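Local atomic coordinates of GTPase-activating protein GYP1 (Saccharomyces cerevisiae, PDB entry 1FKM), a protein that stimulates GTP hydrolysis by Ypt/Rab GTPases, chiefly Ypt1 on the Golgi and Ypt7 on the vacuole, by supplying an arginine and a glutamine finger in trans. Residues Gln349-Ile352 / Thr353-Asn357. Residues are numbered along the deposited sequence; the frame is centred on the assembly and turned at random.
Sequences QETI and TFLQN
Thr353 turns back on its own helix and grips the carbonyl of Gln349 twice: OG1 donates to Gln349 O at 2.9 Å and the backbone N of Thr353 to the same oxygen at 3.1 Å, from opposite faces of the carbonyl plane. The hydroxyl gets there because OG1 stands beside the backbone N (chi1 -64°). The i to i+4 pattern continues with Phe354 N on Glu350 O and a nearly straight bond of 2.9 Å from Leu355 N to Thr351 O, then fades in a weak, bent one from Gln356 N to Ile352 O. On the buried side Thr351 and Leu355 lie side by side, methyl CG2 of Thr351 3.8 Å from CD1 of Leu355. Next to them Gln356 CG lies 3.0 Å from Ile352 O, and the extended side chain runs on past CG2 of Ile352 to a weak hydrogen bond from NE2 to Gln231 O of helix 230-238. Past the last turn, Asn357 ND2 folds back to Thr353 O (2.9 Å), a bent bond on a lone pair in the carbonyl plane. Further out, Leu355 rests on Phe232, Phe354 meets Trp339 edge-to-face, and Arg235 NH2 hydrogen-bonds Gln356 O. In this all-helical TBC domain, exposed Thr353 thus gives Gln349 O a second donor, buried Thr351 spends its hydroxyl on Asp347 O, and the Asn357 amide serves Thr353 O where regular helix bonding weakens.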
ATOM      1  N   GLN A 349      27.596  -8.227   6.433  1.00 31.99           N
ATOM      2  CA  GLN A 349      27.163  -7.039   7.161  1.00 34.79           C
ATOM      3  C   GLN A 349      26.882  -5.836   6.268  1.00 33.40           C
ATOM      4  O   GLN A 349      25.889  -5.137   6.459  1.00 32.78           O
ATOM      5  CB  GLN A 349      28.199  -6.650   8.222  1.00 46.96           C
ATOM      6  CG  GLN A 349      28.199  -7.533   9.460  1.00 53.23           C
ATOM      7  CD  GLN A 349      29.195  -7.064  10.510  1.00 56.95           C
ATOM      8  OE1 GLN A 349      30.405  -7.072  10.284  1.00 60.01           O
ATOM      9  NE2 GLN A 349      28.686  -6.649  11.667  1.00 58.70           N
ATOM     10  N   GLU A 350      27.758  -5.591   5.299  1.00 30.01           N
ATOM     11  CA  GLU A 350      27.582  -4.455   4.403  1.00 29.81           C
ATOM     12  C   GLU A 350      26.324  -4.618   3.557  1.00 28.34           C
ATOM     13  O   GLU A 350      25.578  -3.660   3.353  1.00 26.07           O
ATOM     14  CB  GLU A 350      28.808  -4.304   3.501  1.00 35.20           C
ATOM     15  CG  GLU A 350      30.108  -4.217   4.289  1.00 38.69           C
ATOM     16  CD  GLU A 350      31.342  -4.183   3.408  1.00 40.51           C
ATOM     17  OE1 GLU A 350      31.410  -4.966   2.440  1.00 39.41           O
ATOM     18  OE2 GLU A 350      32.253  -3.379   3.699  1.00 45.38           O
ATOM     19  N   THR A 351      26.095  -5.840   3.085  1.00 26.76           N
ATOM     20  CA  THR A 351      24.940  -6.157   2.253  1.00 26.46           C
ATOM     21  C   THR A 351      23.615  -5.966   2.992  1.00 27.03           C
ATOM     22  O   THR A 351      22.721  -5.270   2.502  1.00 24.74           O
ATOM     23  CB  THR A 351      25.029  -7.612   1.730  1.00 27.74           C
ATOM     24  OG1 THR A 351      26.143  -7.731   0.837  1.00 29.15           O
ATOM     25  CG2 THR A 351      23.762  -7.997   0.981  1.00 28.62           C
ATOM     26  N   ILE A 352      23.489  -6.574   4.168  1.00 28.56           N
ATOM     27  CA  ILE A 352      22.259  -6.458   4.951  1.00 29.99           C
ATOM     28  C   ILE A 352      21.966  -5.004   5.298  1.00 30.97           C
ATOM     29  O   ILE A 352      20.835  -4.538   5.154  1.00 29.77           O
ATOM     30  CB  ILE A 352      22.336  -7.278   6.263  1.00 33.21           C
ATOM     31  CG1 ILE A 352      22.648  -8.743   5.942  1.00 30.81           C
ATOM     32  CG2 ILE A 352      21.016  -7.186   7.021  1.00 33.14           C
ATOM     33  CD1 ILE A 352      21.688  -9.386   4.950  1.00 32.54           C
ATOM     34  N   THR A 353      22.989  -4.288   5.755  1.00 30.17           N
ATOM     35  CA  THR A 353      22.837  -2.884   6.102  1.00 30.97           C
ATOM     36  C   THR A 353      22.336  -2.096   4.890  1.00 30.11           C
ATOM     37  O   THR A 353      21.406  -1.298   4.997  1.00 29.93           O
ATOM     38  CB  THR A 353      24.183  -2.278   6.567  1.00 37.48           C
ATOM     39  OG1 THR A 353      24.604  -2.923   7.772  1.00 41.87           O
ATOM     40  CG2 THR A 353      24.044  -0.782   6.820  1.00 40.92           C
ATOM     41  N   PHE A 354      22.955  -2.337   3.737  1.00 30.50           N
ATOM     42  CA  PHE A 354      22.597  -1.651   2.495  1.00 30.15           C
ATOM     43  C   PHE A 354      21.172  -1.931   2.013  1.00 30.13           C
ATOM     44  O   PHE A 354      20.430  -1.006   1.688  1.00 31.18           O
ATOM     45  CB  PHE A 354      23.578  -2.032   1.382  1.00 25.22           C
ATOM     46  CG  PHE A 354      23.334  -1.311   0.082  1.00 24.66           C
ATOM     47  CD1 PHE A 354      23.871  -0.048  -0.141  1.00 25.17           C
ATOM     48  CD2 PHE A 354      22.554  -1.889  -0.913  1.00 24.68           C
ATOM     49  CE1 PHE A 354      23.637   0.629  -1.340  1.00 26.79           C
ATOM     50  CE2 PHE A 354      22.313  -1.219  -2.117  1.00 24.61           C
ATOM     51  CZ  PHE A 354      22.857   0.041  -2.329  1.00 24.14           C
ATOM     52  N   LEU A 355      20.792  -3.204   1.957  1.00 26.53           N
ATOM     53  CA  LEU A 355      19.464  -3.571   1.484  1.00 28.47           C
ATOM     54  C   LEU A 355      18.324  -3.229   2.436  1.00 30.42           C
ATOM     55  O   LEU A 355      17.160  -3.233   2.032  1.00 30.63           O
ATOM     56  CB  LEU A 355      19.431  -5.059   1.127  1.00 27.90           C
ATOM     57  CG  LEU A 355      20.344  -5.389  -0.057  1.00 27.09           C
ATOM     58  CD1 LEU A 355      20.378  -6.889  -0.291  1.00 27.80           C
ATOM     59  CD2 LEU A 355      19.857  -4.645  -1.303  1.00 28.24           C
ATOM     60  N   GLN A 356      18.647  -2.944   3.696  1.00 31.05           N
ATOM     61  CA  GLN A 356      17.625  -2.563   4.665  1.00 33.82           C
ATOM     62  C   GLN A 356      17.617  -1.041   4.770  1.00 34.08           C
ATOM     63  O   GLN A 356      16.831  -0.461   5.514  1.00 35.56           O
ATOM     64  CB  GLN A 356      17.907  -3.177   6.041  1.00 38.36           C
ATOM     65  CG  GLN A 356      17.966  -4.699   6.045  1.00 41.44           C
ATOM     66  CD  GLN A 356      18.171  -5.273   7.437  1.00 43.54           C
ATOM     67  OE1 GLN A 356      18.936  -4.733   8.234  1.00 46.20           O
ATOM     68  NE2 GLN A 356      17.499  -6.379   7.728  1.00 44.65           N
ATOM     69  N   ASN A 357      18.507  -0.398   4.018  1.00 30.57           N
ATOM     70  CA  ASN A 357      18.605   1.058   4.008  1.00 30.93           C
ATOM     71  C   ASN A 357      19.055   1.548   2.630  1.00 28.43           C
ATOM     72  O   ASN A 357      20.041   2.275   2.515  1.00 28.64           O
ATOM     73  CB  ASN A 357      19.600   1.522   5.073  1.00 44.01           C
ATOM     74  CG  ASN A 357      19.192   1.107   6.472  1.00 47.44           C
ATOM     75  OD1 ASN A 357      18.187   1.580   7.002  1.00 49.53           O
ATOM     76  ND2 ASN A 357      19.969   0.212   7.076  1.00 46.58           N
TER